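Side-chain contact in pectate lyase (Bacillus subtilis, PDB 5AMV), which cleaves polygalacturonate by calcium-dependent elimination, giving oligosaccharides with unsaturated galacturonosyl groups at their non-reducing ends: residues 280-285 / 337-342. Sequence-based numbering, arbitrary orientation. Where two conformers were deposited one is given.
Sequences APRVRF and SVFSGG. With ADA (alpha-D-galactopyranuronic acid), chain B.
Arg282 and Phe339 meet in a cation-pi stack on the substrate-binding face of the parallel beta-helix, the fold of polysaccharide lyase family 1. The guanidinium lies nearly flat over the phenyl ring, the planes 20° apart, with CZ of Arg282 4.1 Å from the centre of the Phe339 ring. NH2 of Arg282 comes closest, 3.4 Å from CG of Phe339. Lying over the ring costs the arginine none of the N-H groups on its edge, and two of them grip the carboxylate of a bound galacturonate. NE of Arg282 gives a nearly straight bond of 2.8 Å to O6B of the sugar, while NH2 of Arg282 donates to O6A at 2.9 Å. This side-on, two-point hold fixes the turn of the carboxylate, whose charge the arginine probably helps to balance; Asp173 and Arg279, the inferred active-site residue, also bond to this sugar. CE1 of Phe339 lies 3.3 Å from O6A of the galacturonate. The ring gets there with CG anti to the carbonyl carbon (chi1 -58°), rising from a type II turn closed by Gly342 N to Phe339 O. With the ring of Phe339 cut back to an alanine, the guanidinium of Arg282 would lose the aromatic surface it lies on and would probably be freer to swing from the carboxylate. On its opposite face the guanidinium of Arg282 is partly overlapped by that of Arg284, with NH1 of Arg282 over the centre of the Arg284 group; Arg284 is salt-bridged to Asp255. Strand 282-283 pairs with strands 247-251 and 310-312, and strand 336-338, just ahead of Phe339, lies beyond 310-312 at the edge of the same parallel sheet, so the stack spans the intervening strand.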
loop_
_atom_site.group_PDB
_atom_site.type_symbol
_atom_site.label_atom_id
_atom_site.label_comp_id
_atom_site.label_asym_id
_atom_site.label_seq_id
_atom_site.Cartn_x
_atom_site.Cartn_y
_atom_site.Cartn_z
ATOM N N ALA A 280 5.715 -4.081 6.266
ATOM C CA ALA A 280 6.103 -4.545 4.954
ATOM C C ALA A 280 6.022 -6.043 4.721
ATOM O O ALA A 280 7.014 -6.659 4.317
ATOM C CB ALA A 280 7.502 -4.017 4.591
ATOM N N PRO A 281 4.841 -6.673 4.987
ATOM C CA PRO A 281 3.573 -6.072 5.379
ATOM C C PRO A 281 3.303 -6.237 6.891
ATOM O O PRO A 281 3.947 -7.080 7.543
ATOM C CB PRO A 281 2.551 -6.937 4.626
ATOM C CG PRO A 281 3.148 -8.302 4.704
ATOM C CD PRO A 281 4.685 -8.113 4.669
ATOM N N ARG A 282 2.318 -5.501 7.396
ATOM C CA ARG A 282 1.721 -5.814 8.712
ATOM C C ARG A 282 0.429 -6.564 8.450
ATOM O O ARG A 282 -0.414 -6.061 7.710
ATOM C CB ARG A 282 1.382 -4.539 9.472
ATOM C CG ARG A 282 0.977 -4.769 10.930
ATOM C CD ARG A 282 -0.035 -3.731 11.363
ATOM N NE ARG A 282 -0.211 -3.690 12.805
ATOM C CZ ARG A 282 -0.985 -4.539 13.502
ATOM N NH1 ARG A 282 -1.645 -5.520 12.898
ATOM N NH2 ARG A 282 -1.118 -4.400 14.827
ATOM N N VAL A 283 0.255 -7.754 9.039
ATOM C CA VAL A 283 -0.869 -8.612 8.677
ATOM C C VAL A 283 -1.722 -8.938 9.892
ATOM O O VAL A 283 -1.196 -9.205 10.957
ATOM C CB VAL A 283 -0.339 -9.959 8.080
ATOM C CG1 VAL A 283 -1.488 -10.949 7.729
ATOM C CG2 VAL A 283 0.527 -9.690 6.799
ATOM N N ARG A 284 -3.031 -8.869 9.716
ATOM C CA ARG A 284 -3.963 -9.551 10.622
ATOM C C ARG A 284 -4.664 -10.636 9.807
ATOM O O ARG A 284 -4.983 -10.413 8.643
ATOM C CB ARG A 284 -4.996 -8.582 11.194
ATOM C CG ARG A 284 -4.451 -7.494 12.091
ATOM C CD ARG A 284 -5.579 -6.488 12.339
ATOM N NE ARG A 284 -5.211 -5.483 13.336
ATOM C CZ ARG A 284 -4.688 -4.296 13.051
ATOM N NH1 ARG A 284 -4.481 -3.910 11.790
ATOM N NH2 ARG A 284 -4.399 -3.456 14.038
ATOM N N PHE A 285 -4.859 -11.810 10.419
ATOM C CA PHE A 285 -5.739 -12.875 9.862
ATOM C C PHE A 285 -5.283 -13.629 8.637
ATOM O O PHE A 285 -5.466 -14.842 8.554
ATOM C CB PHE A 285 -7.180 -12.366 9.628
ATOM C CG PHE A 285 -7.863 -11.912 10.904
ATOM C CD1 PHE A 285 -8.263 -12.854 11.865
ATOM C CD2 PHE A 285 -8.046 -10.553 11.170
ATOM C CE1 PHE A 285 -8.865 -12.429 13.080
ATOM C CE2 PHE A 285 -8.644 -10.107 12.388
ATOM C CZ PHE A 285 -9.058 -11.079 13.345
ATOM N N SER A 337 8.028 -7.280 13.943
ATOM C CA SER A 337 7.398 -6.741 15.141
ATOM C C SER A 337 6.170 -7.615 15.422
ATOM O O SER A 337 5.374 -7.877 14.530
ATOM C CB SER A 337 6.984 -5.282 14.961
ATOM O OG SER A 337 6.486 -4.733 16.195
ATOM N N VAL A 338 6.069 -8.091 16.665
ATOM C CA VAL A 338 4.973 -8.965 17.126
ATOM C C VAL A 338 3.945 -8.162 17.923
ATOM O O VAL A 338 4.280 -7.438 18.880
ATOM C CB VAL A 338 5.522 -10.138 17.985
ATOM C CG1 VAL A 338 4.355 -11.071 18.295
ATOM C CG2 VAL A 338 6.638 -10.906 17.221
ATOM N N PHE A 339 2.690 -8.248 17.496
ATOM C CA PHE A 339 1.587 -7.542 18.168
ATOM C C PHE A 339 0.714 -8.572 18.914
ATOM O O PHE A 339 0.831 -9.764 18.669
ATOM C CB PHE A 339 0.785 -6.759 17.125
ATOM C CG PHE A 339 1.621 -5.772 16.356
ATOM C CD1 PHE A 339 1.963 -4.545 16.936
ATOM C CD2 PHE A 339 2.141 -6.095 15.086
ATOM C CE1 PHE A 339 2.775 -3.600 16.267
ATOM C CE2 PHE A 339 2.955 -5.159 14.397
ATOM C CZ PHE A 339 3.278 -3.902 14.985
ATOM N N SER A 340 -0.127 -8.094 19.833
ATOM C CA SER A 340 -1.022 -8.979 20.586
ATOM C C SER A 340 -1.895 -9.778 19.606
ATOM O O SER A 340 -2.417 -9.235 18.615
ATOM C CB SER A 340 -1.870 -8.173 21.580
ATOM O OG SER A 340 -2.650 -9.023 22.410
ATOM N N GLY A 341 -2.011 -11.078 19.870
ATOM C CA GLY A 341 -2.751 -11.977 18.995
ATOM C C GLY A 341 -1.820 -12.556 17.940
ATOM O O GLY A 341 -2.138 -13.544 17.293
ATOM N N GLY A 342 -0.651 -11.938 17.769
ATOM C CA GLY A 342 0.346 -12.490 16.842
ATOM C C GLY A 342 1.165 -13.594 17.494
ATOM O O GLY A 342 1.931 -13.353 18.435
HETATM C C1 ADA B . 1.967 2.316 14.824
HETATM C C2 ADA B . 0.701 3.077 15.254
HETATM C C3 ADA B . 0.045 2.382 16.450
HETATM C C4 ADA B . -0.286 0.934 16.131
HETATM C C5 ADA B . 0.993 0.217 15.714
HETATM C C6 ADA B . 0.596 -1.133 15.160
HETATM O O2 ADA B . 1.113 4.378 15.696
HETATM O O3 ADA B . -1.182 3.047 16.786
HETATM O O4 ADA B . -1.202 0.922 15.017
HETATM O O5 ADA B . 1.669 0.930 14.639
HETATM O O6B ADA B . 0.940 -1.390 13.974
HETATM O O6A ADA B . -0.082 -1.947 15.868
#